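Local coordinates for protein proline iminopeptidase (Streptomyces halstedii, PDB 3WMR) that probably hydrolyses amide bonds as a member of peptidase family S33, working as an amidohydrolase on polyketide substrates taken up in a hydrophobic tunnel, at residues A[154-159]-A[242-247]; A[40-45]-A[114-119]; A[256-261]-A[281-286]. All coordinates share one frame; numbering follows the deposited sequence.

Interaction 1 (A[154-159]-A[242-247]). With P4G (1-ethoxy-2-(2-ethoxyethoxy)ethane), chain E.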
ATOM      1  N   SER A 154       0.253  12.957   0.059  1.00 22.96           N
ATOM      2  CA  SER A 154       1.538  13.655  -0.012  1.00 22.86           C
ATOM      3  C   SER A 154       2.488  13.172   1.067  1.00 22.61           C
ATOM      4  O   SER A 154       2.146  13.163   2.233  1.00 22.30           O
ATOM      5  CB  SER A 154       1.325  15.144   0.190  1.00 23.53           C
ATOM      6  OG  SER A 154       2.562  15.813   0.418  1.00 23.87           O
ATOM      7  N   MET A 155       3.703  12.821   0.678  1.00 23.71           N
ATOM      8  CA  MET A 155       4.724  12.470   1.668  1.00 24.33           C
ATOM      9  C   MET A 155       5.186  13.674   2.490  1.00 24.80           C
ATOM     10  O   MET A 155       5.718  13.504   3.593  1.00 23.09           O
ATOM     11  CB  MET A 155       5.906  11.770   0.997  1.00 24.37           C
ATOM     12  CG  MET A 155       5.517  10.479   0.288  1.00 23.83           C
ATOM     13  SD  MET A 155       4.445   9.358   1.223  1.00 22.89           S
ATOM     14  CE  MET A 155       5.556   8.775   2.539  1.00 22.70           C
ATOM     15  N   LYS A 156       4.962  14.894   1.986  1.00 25.58           N
ATOM     16  CA  LYS A 156       5.241  16.088   2.786  1.00 26.51           C
ATOM     17  C   LYS A 156       4.307  16.193   3.971  1.00 25.64           C
ATOM     18  O   LYS A 156       4.754  16.410   5.112  1.00 25.54           O
ATOM     19  CB  LYS A 156       5.107  17.371   1.951  1.00 30.04           C
ATOM     20  CG  LYS A 156       6.197  17.534   0.930  1.00 33.47           C
ATOM     21  CD  LYS A 156       6.109  18.900   0.245  1.00 38.04           C
ATOM     22  CE  LYS A 156       7.075  18.976  -0.921  1.00 42.03           C
ATOM     23  NZ  LYS A 156       8.497  18.858  -0.463  1.00 44.53           N
ATOM     24  N   ILE A 157       3.008  16.051   3.705  1.00 23.89           N
ATOM     25  CA  ILE A 157       2.023  16.062   4.767  1.00 23.47           C
ATOM     26  C   ILE A 157       2.277  14.847   5.685  1.00 23.12           C
ATOM     27  O   ILE A 157       2.165  14.959   6.900  1.00 22.82           O
ATOM     28  CB  ILE A 157       0.580  16.024   4.225  1.00 23.38           C
ATOM     29  CG1 ILE A 157       0.280  17.264   3.366  1.00 23.71           C
ATOM     30  CG2 ILE A 157      -0.411  15.964   5.373  1.00 23.38           C
ATOM     31  CD1 ILE A 157      -1.027  17.182   2.605  1.00 23.94           C
ATOM     32  N   TRP A 158       2.632  13.708   5.092  1.00 22.77           N
ATOM     33  CA  TRP A 158       2.989  12.510   5.877  1.00 22.96           C
ATOM     34  C   TRP A 158       4.050  12.860   6.909  1.00 23.22           C
ATOM     35  O   TRP A 158       3.828  12.665   8.088  1.00 23.44           O
ATOM     36  CB  TRP A 158       3.476  11.394   4.947  1.00 22.88           C
ATOM     37  CG  TRP A 158       3.836  10.063   5.620  1.00 21.96           C
ATOM     38  CD1 TRP A 158       5.062   9.688   6.050  1.00 21.95           C
ATOM     39  CD2 TRP A 158       2.971   8.937   5.842  1.00 22.38           C
ATOM     40  NE1 TRP A 158       5.028   8.411   6.532  1.00 22.05           N
ATOM     41  CE2 TRP A 158       3.747   7.934   6.451  1.00 21.97           C
ATOM     42  CE3 TRP A 158       1.614   8.694   5.616  1.00 21.87           C
ATOM     43  CZ2 TRP A 158       3.218   6.697   6.817  1.00 22.49           C
ATOM     44  CZ3 TRP A 158       1.081   7.453   5.985  1.00 22.58           C
ATOM     45  CH2 TRP A 158       1.880   6.474   6.574  1.00 22.47           C
ATOM     46  N   LEU A 159       5.177  13.433   6.473  1.00 23.84           N
ATOM     47  CA  LEU A 159       6.256  13.760   7.394  1.00 25.08           C
ATOM     48  C   LEU A 159       5.862  14.780   8.466  1.00 26.17           C
ATOM     49  O   LEU A 159       6.317  14.667   9.597  1.00 25.31           O
ATOM     50  CB  LEU A 159       7.531  14.191   6.658  1.00 25.84           C
ATOM     51  CG  LEU A 159       8.361  13.015   6.142  1.00 26.58           C
ATOM     52  CD1 LEU A 159       9.479  13.502   5.233  1.00 27.95           C
ATOM     53  CD2 LEU A 159       8.912  12.194   7.311  1.00 27.23           C
ATOM     54  N   LEU A 242      11.189   9.200  -2.292  1.00 25.23           N
ATOM     55  CA  LEU A 242       9.801   9.690  -2.326  1.00 25.69           C
ATOM     56  C   LEU A 242       9.478  10.740  -1.266  1.00 25.01           C
ATOM     57  O   LEU A 242       8.346  11.189  -1.152  1.00 24.43           O
ATOM     58  CB  LEU A 242       8.792   8.531  -2.263  1.00 24.92           C
ATOM     59  CG  LEU A 242       8.835   7.534  -3.434  1.00 25.58           C
ATOM     60  CD1 LEU A 242       7.765   6.473  -3.249  1.00 25.74           C
ATOM     61  CD2 LEU A 242       8.694   8.204  -4.811  1.00 26.08           C
ATOM     62  N   ARG A 243      10.497  11.143  -0.525  1.00 26.57           N
ATOM     63  CA  ARG A 243      10.376  12.091   0.583  1.00 28.80           C
ATOM     64  C   ARG A 243       9.536  13.346   0.317  1.00 29.45           C
ATOM     65  O   ARG A 243       8.769  13.776   1.185  1.00 29.58           O
ATOM     66  CB  ARG A 243      11.790  12.515   0.998  1.00 31.33           C
ATOM     67  CG  ARG A 243      11.861  13.565   2.073  1.00 33.04           C
ATOM     68  CD  ARG A 243      13.303  13.776   2.476  1.00 35.41           C
ATOM     69  NE  ARG A 243      13.410  14.835   3.478  1.00 37.57           N
ATOM     70  CZ  ARG A 243      13.247  14.675   4.793  1.00 39.22           C
ATOM     71  NH1 ARG A 243      12.969  13.474   5.333  1.00 35.95           N
ATOM     72  NH2 ARG A 243      13.379  15.742   5.582  1.00 41.17           N
ATOM     73  N   ASP A 244       9.702  13.946  -0.860  1.00 31.03           N
ATOM     74  CA  ASP A 244       8.976  15.173  -1.201  1.00 32.97           C
ATOM     75  C   ASP A 244       7.771  14.913  -2.113  1.00 31.75           C
ATOM     76  O   ASP A 244       7.109  15.843  -2.568  1.00 32.99           O
ATOM     77  CB  ASP A 244       9.950  16.178  -1.850  1.00 34.83           C
ATOM     78  CG  ASP A 244      10.963  16.739  -0.845  1.00 38.08           C
ATOM     79  OD1 ASP A 244      10.529  17.284   0.195  1.00 41.65           O
ATOM     80  OD2 ASP A 244      12.190  16.637  -1.076  1.00 40.37           O
ATOM     81  N   TRP A 245       7.465  13.651  -2.371  1.00 29.08           N
ATOM     82  CA  TRP A 245       6.517  13.327  -3.428  1.00 28.74           C
ATOM     83  C   TRP A 245       5.042  13.498  -3.024  1.00 27.72           C
ATOM     84  O   TRP A 245       4.616  13.080  -1.940  1.00 24.23           O
ATOM     85  CB  TRP A 245       6.784  11.908  -3.905  1.00 29.28           C
ATOM     86  CG  TRP A 245       5.971  11.494  -5.080  1.00 30.19           C
ATOM     87  CD1 TRP A 245       5.878  12.132  -6.289  1.00 30.99           C
ATOM     88  CD2 TRP A 245       5.158  10.325  -5.174  1.00 29.22           C
ATOM     89  NE1 TRP A 245       5.045  11.435  -7.125  1.00 30.64           N
ATOM     90  CE2 TRP A 245       4.585  10.322  -6.464  1.00 29.93           C
ATOM     91  CE3 TRP A 245       4.853   9.278  -4.289  1.00 28.82           C
ATOM     92  CZ2 TRP A 245       3.732   9.315  -6.895  1.00 29.13           C
ATOM     93  CZ3 TRP A 245       4.001   8.275  -4.716  1.00 28.34           C
ATOM     94  CH2 TRP A 245       3.444   8.302  -6.007  1.00 28.79           C
ATOM     95  N   SER A 246       4.273  14.100  -3.930  1.00 27.01           N
ATOM     96  CA  SER A 246       2.839  14.303  -3.744  1.00 27.61           C
ATOM     97  C   SER A 246       2.078  13.889  -4.999  1.00 28.25           C
ATOM     98  O   SER A 246       2.550  14.135  -6.116  1.00 29.81           O
ATOM     99  CB  SER A 246       2.561  15.769  -3.456  1.00 28.03           C
ATOM    100  OG  SER A 246       1.179  16.002  -3.335  1.00 28.18           O
ATOM    101  N   VAL A 247       0.904  13.280  -4.829  1.00 26.93           N
ATOM    102  CA  VAL A 247       0.019  12.970  -5.979  1.00 27.08           C
ATOM    103  C   VAL A 247      -1.152  13.962  -6.133  1.00 27.71           C
ATOM    104  O   VAL A 247      -2.010  13.789  -7.012  1.00 28.78           O
ATOM    105  CB  VAL A 247      -0.521  11.510  -5.940  1.00 25.71           C
ATOM    106  CG1 VAL A 247       0.639  10.521  -5.950  1.00 24.71           C
ATOM    107  CG2 VAL A 247      -1.428  11.270  -4.737  1.00 24.91           C
TER
HETATM  108  C8  P4G E 402       9.860  12.028  -6.246  1.00 48.96           C
HETATM  109  C7  P4G E 402       9.266  12.570  -7.527  1.00 50.61           C
HETATM  110  O4  P4G E 402       8.955  11.522  -8.461  1.00 53.16           O
HETATM  111  C6  P4G E 402       8.471  12.031  -9.717  1.00 52.79           C
HETATM  112  C5  P4G E 402       7.776  10.954 -10.559  1.00 52.08           C
HETATM  113  O3  P4G E 402       6.358  11.131 -10.522  1.00 52.39           O
HETATM  114  C4  P4G E 402       5.642  10.567 -11.622  1.00 52.03           C
HETATM  115  C3  P4G E 402       4.136  10.614 -11.335  1.00 51.31           C
HETATM  116  O2  P4G E 402       3.830  11.495 -10.236  1.00 49.93           O
HETATM  117  C2  P4G E 402       2.680  12.321 -10.454  1.00 49.45           C
HETATM  118  C1  P4G E 402       2.472  13.232  -9.262  1.00 48.68           C
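Met155 N donates to Trp245 O at 2.8 Å in a nearly straight bond (N-H...O 166°), and the methionine side chain then passes along the type I turn Leu242-Trp245. CB lies 3.3 Å from Leu242 O, and CG stays as close to that oxygen. Bends at chi2 (-46°) and chi3 (-69°) swing SD off the turn, and CE ends over one face of the Trp158 ring, 3.6 Å above its plane; Met130 of helix 127-137 also touches the Met155 side chain. In this alpha/beta hydrolase, the residues between the two segments hold helices and no strand, consistent with a helical cap over the core, so the contact would join the start of that insertion to its return. Ser154 N-caps helix 155-166, its OG taking weak bonds from Lys156 N and Ile157 N. Toward solvent, Lys156 NZ forms a salt bridge of 2.7 Å with Asp244 OD1, reached from above the carboxylate plane. Leu159 CD1 lies over one face of the Arg243 guanidinium, 3.5 Å from NH1, which Val238 O holds. The Trp245 ring sits between Val247 CG1 and Leu242 CD2, and at its edge NE1 gives the bound P4G O2 a weak bond of 3.3 Å.

Interaction 2 (A[40-45]-A[114-119])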
ATOM      1  N   GLY A  40     -10.031 -17.062  -6.871  1.00 38.04           N
ATOM      2  CA  GLY A  40     -11.331 -17.076  -7.549  1.00 39.47           C
ATOM      3  C   GLY A  40     -11.176 -17.165  -9.058  1.00 40.34           C
ATOM      4  O   GLY A  40     -10.098 -17.475  -9.563  1.00 40.34           O
ATOM      5  N   ASP A  41     -12.256 -16.873  -9.777  1.00 43.24           N
ATOM      6  CA  ASP A  41     -12.312 -17.069 -11.228  1.00 46.85           C
ATOM      7  C   ASP A  41     -12.343 -15.724 -11.960  1.00 46.53           C
ATOM      8  O   ASP A  41     -13.320 -14.995 -11.853  1.00 46.39           O
ATOM      9  CB  ASP A  41     -13.559 -17.906 -11.557  1.00 49.63           C
ATOM     10  CG  ASP A  41     -13.610 -18.367 -13.010  1.00 53.65           C
ATOM     11  OD1 ASP A  41     -12.786 -17.914 -13.845  1.00 54.85           O
ATOM     12  OD2 ASP A  41     -14.498 -19.194 -13.321  1.00 58.40           O
ATOM     13  N   LEU A  42     -11.279 -15.421 -12.713  1.00 48.92           N
ATOM     14  CA  LEU A  42     -11.087 -14.100 -13.353  1.00 51.20           C
ATOM     15  C   LEU A  42     -12.277 -13.612 -14.177  1.00 54.71           C
ATOM     16  O   LEU A  42     -12.658 -12.433 -14.092  1.00 59.55           O
ATOM     17  CB  LEU A  42      -9.839 -14.080 -14.262  1.00 50.15           C
ATOM     18  CG  LEU A  42      -8.452 -13.741 -13.698  1.00 49.68           C
ATOM     19  CD1 LEU A  42      -7.487 -13.425 -14.832  1.00 49.36           C
ATOM     20  CD2 LEU A  42      -8.486 -12.572 -12.726  1.00 49.59           C
ATOM     21  N   HIS A  43     -12.842 -14.500 -14.989  1.00 56.09           N
ATOM     22  CA  HIS A  43     -13.915 -14.115 -15.902  1.00 58.42           C
ATOM     23  C   HIS A  43     -15.257 -14.753 -15.530  1.00 59.09           C
ATOM     24  O   HIS A  43     -15.988 -15.234 -16.386  1.00 59.70           O
ATOM     25  CB  HIS A  43     -13.508 -14.429 -17.344  1.00 59.40           C
ATOM     26  CG  HIS A  43     -12.194 -13.822 -17.730  1.00 59.69           C
ATOM     27  ND1 HIS A  43     -12.052 -12.483 -18.029  1.00 58.30           N
ATOM     28  CD2 HIS A  43     -10.957 -14.365 -17.837  1.00 60.46           C
ATOM     29  CE1 HIS A  43     -10.789 -12.229 -18.316  1.00 58.42           C
ATOM     30  NE2 HIS A  43     -10.103 -13.353 -18.207  1.00 60.74           N
ATOM     31  N   SER A  44     -15.572 -14.741 -14.239  1.00 60.60           N
ATOM     32  CA  SER A  44     -16.936 -15.000 -13.786  1.00 59.64           C
ATOM     33  C   SER A  44     -17.690 -13.670 -13.797  1.00 54.99           C
ATOM     34  O   SER A  44     -17.216 -12.683 -14.362  1.00 57.43           O
ATOM     35  CB  SER A  44     -16.936 -15.623 -12.391  1.00 61.60           C
ATOM     36  OG  SER A  44     -18.256 -15.984 -12.013  1.00 63.97           O
ATOM     37  N   GLY A  45     -18.851 -13.628 -13.162  1.00 52.48           N
ATOM     38  CA  GLY A  45     -19.705 -12.438 -13.201  1.00 49.40           C
ATOM     39  C   GLY A  45     -19.134 -11.099 -12.737  1.00 46.19           C
ATOM     40  O   GLY A  45     -19.740 -10.061 -13.016  1.00 48.41           O
ATOM     41  N   LEU A 114      -2.316 -10.451 -17.978  1.00 36.59           N
ATOM     42  CA  LEU A 114      -3.416 -11.257 -17.429  1.00 36.19           C
ATOM     43  C   LEU A 114      -4.736 -11.105 -18.207  1.00 34.75           C
ATOM     44  O   LEU A 114      -5.707 -11.763 -17.876  1.00 34.99           O
ATOM     45  CB  LEU A 114      -3.652 -10.917 -15.953  1.00 36.34           C
ATOM     46  CG  LEU A 114      -2.488 -11.188 -14.993  1.00 37.67           C
ATOM     47  CD1 LEU A 114      -2.877 -10.741 -13.589  1.00 37.43           C
ATOM     48  CD2 LEU A 114      -2.094 -12.657 -14.983  1.00 39.04           C
ATOM     49  N   GLY A 115      -4.784 -10.233 -19.213  1.00 33.98           N
ATOM     50  CA  GLY A 115      -6.015 -10.050 -20.002  1.00 34.10           C
ATOM     51  C   GLY A 115      -7.185  -9.452 -19.228  1.00 32.49           C
ATOM     52  O   GLY A 115      -8.343  -9.793 -19.464  1.00 32.49           O
ATOM     53  N   ILE A 116      -6.887  -8.554 -18.300  1.00 30.80           N
ATOM     54  CA  ILE A 116      -7.930  -7.893 -17.517  1.00 30.03           C
ATOM     55  C   ILE A 116      -7.929  -6.375 -17.685  1.00 28.46           C
ATOM     56  O   ILE A 116      -8.632  -5.689 -16.978  1.00 28.13           O
ATOM     57  CB  ILE A 116      -7.832  -8.278 -16.022  1.00 29.00           C
ATOM     58  CG1 ILE A 116      -6.468  -7.904 -15.439  1.00 28.55           C
ATOM     59  CG2 ILE A 116      -8.054  -9.781 -15.868  1.00 30.61           C
ATOM     60  CD1 ILE A 116      -6.349  -8.170 -13.949  1.00 28.23           C
ATOM     61  N   ALA A 117      -7.145  -5.852 -18.624  1.00 30.09           N
ATOM     62  CA  ALA A 117      -7.068  -4.403 -18.818  1.00 30.62           C
ATOM     63  C   ALA A 117      -8.435  -3.818 -19.193  1.00 30.54           C
ATOM     64  O   ALA A 117      -8.687  -2.636 -18.965  1.00 31.20           O
ATOM     65  CB  ALA A 117      -6.013  -4.046 -19.869  1.00 31.21           C
ATOM     66  N   GLY A 118      -9.319  -4.646 -19.743  1.00 30.41           N
ATOM     67  CA  GLY A 118     -10.651  -4.199 -20.159  1.00 29.91           C
ATOM     68  C   GLY A 118     -11.648  -3.932 -19.036  1.00 29.35           C
ATOM     69  O   GLY A 118     -12.645  -3.257 -19.258  1.00 29.74           O
ATOM     70  N   ASP A 119     -11.396  -4.461 -17.835  1.00 28.19           N
ATOM     71  CA  ASP A 119     -12.354  -4.359 -16.737  1.00 26.66           C
ATOM     72  C   ASP A 119     -11.753  -4.777 -15.381  1.00 25.47           C
ATOM     73  O   ASP A 119     -11.445  -5.952 -15.176  1.00 24.77           O
ATOM     74  CB  ASP A 119     -13.575  -5.227 -17.035  1.00 27.58           C
ATOM     75  CG  ASP A 119     -14.730  -4.914 -16.130  1.00 28.06           C
ATOM     76  OD1 ASP A 119     -14.637  -3.937 -15.376  1.00 28.86           O
ATOM     77  OD2 ASP A 119     -15.728  -5.636 -16.158  1.00 30.46           O
TER
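The Schellman motif that ends helix 100-113 at Gly115 meets the type I turn Asp41-Ser44, and the imidazole of His43 touches the glycine's backbone. His43 CE1 is 3.6 Å from Gly115 O, which lies at the ring edge and in its plane, so a carbon corner of the imidazole rather than a ring face meets the carbonyl. Positive phi at Gly115 (66°) turns the chain out of the helix. The His43 ring is braced from its own side by Leu42 CB, which stands 3.7 Å above one ring face, offset toward the rim.

In the apolar part, Leu42 CD1 packs against Ile116 CG2 at 3.8 Å, the two side chains crossing at about a right angle, and the same methyl is 3.9 Å from Leu114 O. With chi1 at 59°, Ile116 places CG1 between its backbone N and carbonyl carbon, which sends CG2 to the position anti to the carbonyl carbon, where it meets Leu42. The patch continues inward: Leu42 and Leu114 both touch Val77 of strand 76-80, Leu42 and Ile116 both touch Pro48, and Ile116 also rests on Leu111 of helix 100-113.

The backbones stay apart, 8.1 Å between Leu42 CA and Ile116 CA, and the join, small at 159 Å² of buried surface, is made by the Leu42 and His43 side chains, which meet Ile116 CG2 and the carbonyls of Leu114 and Gly115. Past Ile116 a second type I turn, Ile116-Asp119, is closed by Asp119 N bonding Ile116 O at 3.1 Å, and the Asp119 carboxylate makes a salt bridge to Arg144. Both loops lead into strands, 49-52 and 120-125, that are neighbours in the central sheet, a surface packing of strand-entry loops at one rim of the alpha/beta hydrolase fold.

Interaction 3 (A[256-261]-A[281-286])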
ATOM      1  N   VAL A 256     -13.317   7.981 -11.694  1.00 24.63           N
ATOM      2  CA  VAL A 256     -14.054   6.831 -11.191  1.00 23.77           C
ATOM      3  C   VAL A 256     -14.446   7.086  -9.745  1.00 23.45           C
ATOM      4  O   VAL A 256     -13.847   7.922  -9.067  1.00 23.02           O
ATOM      5  CB  VAL A 256     -13.244   5.533 -11.357  1.00 23.09           C
ATOM      6  CG1 VAL A 256     -13.094   5.206 -12.832  1.00 23.09           C
ATOM      7  CG2 VAL A 256     -11.875   5.628 -10.681  1.00 23.41           C
ATOM      8  N   PRO A 257     -15.474   6.372  -9.270  1.00 23.13           N
ATOM      9  CA  PRO A 257     -15.784   6.493  -7.869  1.00 22.85           C
ATOM     10  C   PRO A 257     -14.635   5.922  -7.024  1.00 21.98           C
ATOM     11  O   PRO A 257     -14.170   4.791  -7.244  1.00 20.75           O
ATOM     12  CB  PRO A 257     -17.080   5.681  -7.698  1.00 22.92           C
ATOM     13  CG  PRO A 257     -17.406   5.107  -9.026  1.00 23.41           C
ATOM     14  CD  PRO A 257     -16.245   5.311  -9.935  1.00 22.62           C
ATOM     15  N   THR A 258     -14.205   6.732  -6.069  1.00 21.78           N
ATOM     16  CA  THR A 258     -13.037   6.473  -5.267  1.00 21.61           C
ATOM     17  C   THR A 258     -13.451   6.363  -3.808  1.00 21.54           C
ATOM     18  O   THR A 258     -14.344   7.097  -3.350  1.00 22.00           O
ATOM     19  CB  THR A 258     -11.998   7.595  -5.470  1.00 21.63           C
ATOM     20  OG1 THR A 258     -11.603   7.627  -6.852  1.00 21.24           O
ATOM     21  CG2 THR A 258     -10.760   7.365  -4.587  1.00 21.84           C
ATOM     22  N   MET A 259     -12.831   5.436  -3.076  1.00 21.65           N
ATOM     23  CA  MET A 259     -13.086   5.324  -1.631  1.00 21.36           C
ATOM     24  C   MET A 259     -11.782   5.523  -0.853  1.00 21.37           C
ATOM     25  O   MET A 259     -10.776   4.867  -1.157  1.00 20.37           O
ATOM     26  CB  MET A 259     -13.707   3.973  -1.243  1.00 22.03           C
ATOM     27  CG  MET A 259     -13.973   3.862   0.256  1.00 22.07           C
ATOM     28  SD  MET A 259     -14.966   2.453   0.829  1.00 23.68           S
ATOM     29  CE  MET A 259     -14.078   1.122   0.034  1.00 22.07           C
ATOM     30  N   VAL A 260     -11.809   6.431   0.131  1.00 21.38           N
ATOM     31  CA  VAL A 260     -10.712   6.600   1.072  1.00 22.15           C
ATOM     32  C   VAL A 260     -11.053   5.806   2.324  1.00 22.75           C
ATOM     33  O   VAL A 260     -12.113   6.022   2.913  1.00 22.90           O
ATOM     34  CB  VAL A 260     -10.500   8.071   1.457  1.00 23.38           C
ATOM     35  CG1 VAL A 260      -9.405   8.201   2.515  1.00 23.94           C
ATOM     36  CG2 VAL A 260     -10.166   8.900   0.218  1.00 22.53           C
ATOM     37  N   LEU A 261     -10.169   4.888   2.701  1.00 22.38           N
ATOM     38  CA  LEU A 261     -10.382   4.017   3.846  1.00 23.62           C
ATOM     39  C   LEU A 261      -9.130   4.072   4.690  1.00 24.11           C
ATOM     40  O   LEU A 261      -8.051   3.707   4.220  1.00 23.26           O
ATOM     41  CB  LEU A 261     -10.652   2.581   3.394  1.00 23.71           C
ATOM     42  CG  LEU A 261     -11.089   1.576   4.482  1.00 25.10           C
ATOM     43  CD1 LEU A 261     -12.012   0.540   3.861  1.00 25.08           C
ATOM     44  CD2 LEU A 261      -9.919   0.885   5.169  1.00 25.61           C
ATOM     45  N   PRO A 281     -13.265  14.222  -7.474  1.00 26.22           N
ATOM     46  CA  PRO A 281     -14.696  14.549  -7.657  1.00 27.00           C
ATOM     47  C   PRO A 281     -15.689  13.575  -7.008  1.00 26.98           C
ATOM     48  O   PRO A 281     -16.602  14.008  -6.290  1.00 27.67           O
ATOM     49  CB  PRO A 281     -14.860  14.549  -9.183  1.00 27.51           C
ATOM     50  CG  PRO A 281     -13.498  14.889  -9.715  1.00 27.72           C
ATOM     51  CD  PRO A 281     -12.544  14.198  -8.764  1.00 26.74           C
ATOM     52  N   ASP A 282     -15.496  12.277  -7.225  1.00 26.02           N
ATOM     53  CA  ASP A 282     -16.423  11.269  -6.705  1.00 26.16           C
ATOM     54  C   ASP A 282     -15.707  10.433  -5.654  1.00 25.75           C
ATOM     55  O   ASP A 282     -15.008   9.477  -6.005  1.00 24.26           O
ATOM     56  CB  ASP A 282     -16.924  10.377  -7.840  1.00 26.33           C
ATOM     57  CG  ASP A 282     -17.969   9.361  -7.387  1.00 27.15           C
ATOM     58  OD1 ASP A 282     -18.223   9.203  -6.164  1.00 27.78           O
ATOM     59  OD2 ASP A 282     -18.555   8.725  -8.281  1.00 28.78           O
ATOM     60  N   VAL A 283     -15.889  10.786  -4.377  1.00 26.17           N
ATOM     61  CA  VAL A 283     -15.090  10.180  -3.317  1.00 26.54           C
ATOM     62  C   VAL A 283     -15.848   9.984  -2.021  1.00 27.79           C
ATOM     63  O   VAL A 283     -16.593  10.860  -1.575  1.00 28.27           O
ATOM     64  CB  VAL A 283     -13.803  10.990  -3.050  1.00 27.51           C
ATOM     65  CG1 VAL A 283     -14.122  12.400  -2.525  1.00 29.09           C
ATOM     66  CG2 VAL A 283     -12.871  10.230  -2.097  1.00 26.41           C
ATOM     67  N   ARG A 284     -15.643   8.823  -1.413  1.00 28.33           N
ATOM     68  CA  ARG A 284     -16.303   8.495  -0.157  1.00 29.76           C
ATOM     69  C   ARG A 284     -15.263   8.129   0.899  1.00 28.42           C
ATOM     70  O   ARG A 284     -14.170   7.689   0.566  1.00 27.49           O
ATOM     71  CB  ARG A 284     -17.348   7.402  -0.375  1.00 32.47           C
ATOM     72  CG  ARG A 284     -16.803   6.037  -0.711  1.00 33.30           C
ATOM     73  CD  ARG A 284     -17.912   5.101  -1.190  1.00 35.45           C
ATOM     74  NE  ARG A 284     -18.286   5.354  -2.586  1.00 35.97           N
ATOM     75  CZ  ARG A 284     -19.090   4.566  -3.305  1.00 36.81           C
ATOM     76  NH1 ARG A 284     -19.626   3.466  -2.773  1.00 33.78           N
ATOM     77  NH2 ARG A 284     -19.373   4.889  -4.561  1.00 37.50           N
ATOM     78  N   TYR A 285     -15.623   8.349   2.163  1.00 28.85           N
ATOM     79  CA  TYR A 285     -14.713   8.322   3.299  1.00 27.95           C
ATOM     80  C   TYR A 285     -15.150   7.303   4.362  1.00 28.46           C
ATOM     81  O   TYR A 285     -16.296   7.338   4.844  1.00 28.36           O
ATOM     82  CB  TYR A 285     -14.704   9.726   3.908  1.00 29.76           C
ATOM     83  CG  TYR A 285     -13.660  10.003   4.974  1.00 29.52           C
ATOM     84  CD1 TYR A 285     -12.345   9.563   4.830  1.00 29.64           C
ATOM     85  CD2 TYR A 285     -13.981  10.759   6.101  1.00 30.78           C
ATOM     86  CE1 TYR A 285     -11.391   9.833   5.799  1.00 30.35           C
ATOM     87  CE2 TYR A 285     -13.032  11.047   7.068  1.00 31.62           C
ATOM     88  CZ  TYR A 285     -11.732  10.580   6.905  1.00 31.21           C
ATOM     89  OH  TYR A 285     -10.779  10.849   7.845  1.00 33.02           O
ATOM     90  N   GLU A 286     -14.245   6.404   4.731  1.00 26.99           N
ATOM     91  CA  GLU A 286     -14.541   5.394   5.742  1.00 28.20           C
ATOM     92  C   GLU A 286     -13.399   5.328   6.735  1.00 28.04           C
ATOM     93  O   GLU A 286     -12.238   5.248   6.328  1.00 26.18           O
ATOM     94  CB  GLU A 286     -14.702   4.019   5.086  1.00 28.31           C
ATOM     95  CG  GLU A 286     -15.902   3.892   4.178  1.00 29.07           C
ATOM     96  CD  GLU A 286     -17.226   3.836   4.931  1.00 30.81           C
ATOM     97  OE1 GLU A 286     -17.239   3.747   6.179  1.00 29.63           O
ATOM     98  OE2 GLU A 286     -18.263   3.877   4.244  1.00 34.11           O
TER
HETATM   99  O   HOH W   1     -13.789  10.782  -9.248  1.00 21.23           O
HETATM  100  O   HOH W   2     -17.231   7.369  -4.351  1.00 23.13           O
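Val260 and Val283 touch through their CG2 methyls at 3.8 Å, in the close-packed part of two parallel strands, 258-261 and 283-286, whose axes run 21° apart. Val260 CG1 meets the edge of the Tyr285 ring in its plane, 4.0 Å from CD1. Helix 270-279 packs on this face: Val273 and Phe276 on Val260, Leu277 on Tyr285. Val260 is gripped at both backbone ends, its N donating to Arg284 O at 2.7 Å and its O receiving Glu286 N at 2.8 Å. Strand, helix and strand form a right-handed beta-alpha-beta crossover of the alpha/beta hydrolase sheet, with 283-288 as an outermost strand. On the other face Met259 CG lies 3.7 Å from Arg284 CG, its SD reaches Glu286 CG, and Tyr310 and Val306 of helix 300-312 pack over this side.

Toward the strand starts, bonds from Thr258 N to Asp282 O and from Arg284 N to Thr258 O carry the backbone pairing on, while at its open side waters join in. Water 1 links Val256 O to Asp282 N. Water 2 donates to Thr258 O and to Asp282 OD1 (2.8 Å), and accepts from Arg284 NE at 2.9 Å in the guanidinium plane. Asp282 CG stands anti to its own N (chi1 -176°), which carries the carboxylate obliquely across Pro257, OD2 3.4 Å from CB. Replacing Asp282 with an alanine would probably leave water 2 without one of its three partners and Pro257 CB without the carboxylate beside it. Arg284 NH1 has a further partner in Ser313 OG, near the chain end.

In the fold
Along the chain the contacts come in series, in the order 2, 1, 3, and none touches another. The centre of interaction 1 lies about 33 Å from that of interaction 2, on the opposite side of the chain's centre, and about 20 Å from that of interaction 3. The central sheet is their common frame: interaction 2 sits where loops enter strands 49-52 and 120-125, interaction 3 pairs strands 258-263 and 283-288 at an edge, and interaction 1 joins helix 155-166 to the loop before strand 258-263. Met155 lies about 7 Å from Ser126 and Leu261 about 7 Å from Asp266, side chain to side chain, so two contacts probably border the predicted catalytic site, whereas interaction 2 is remote packing.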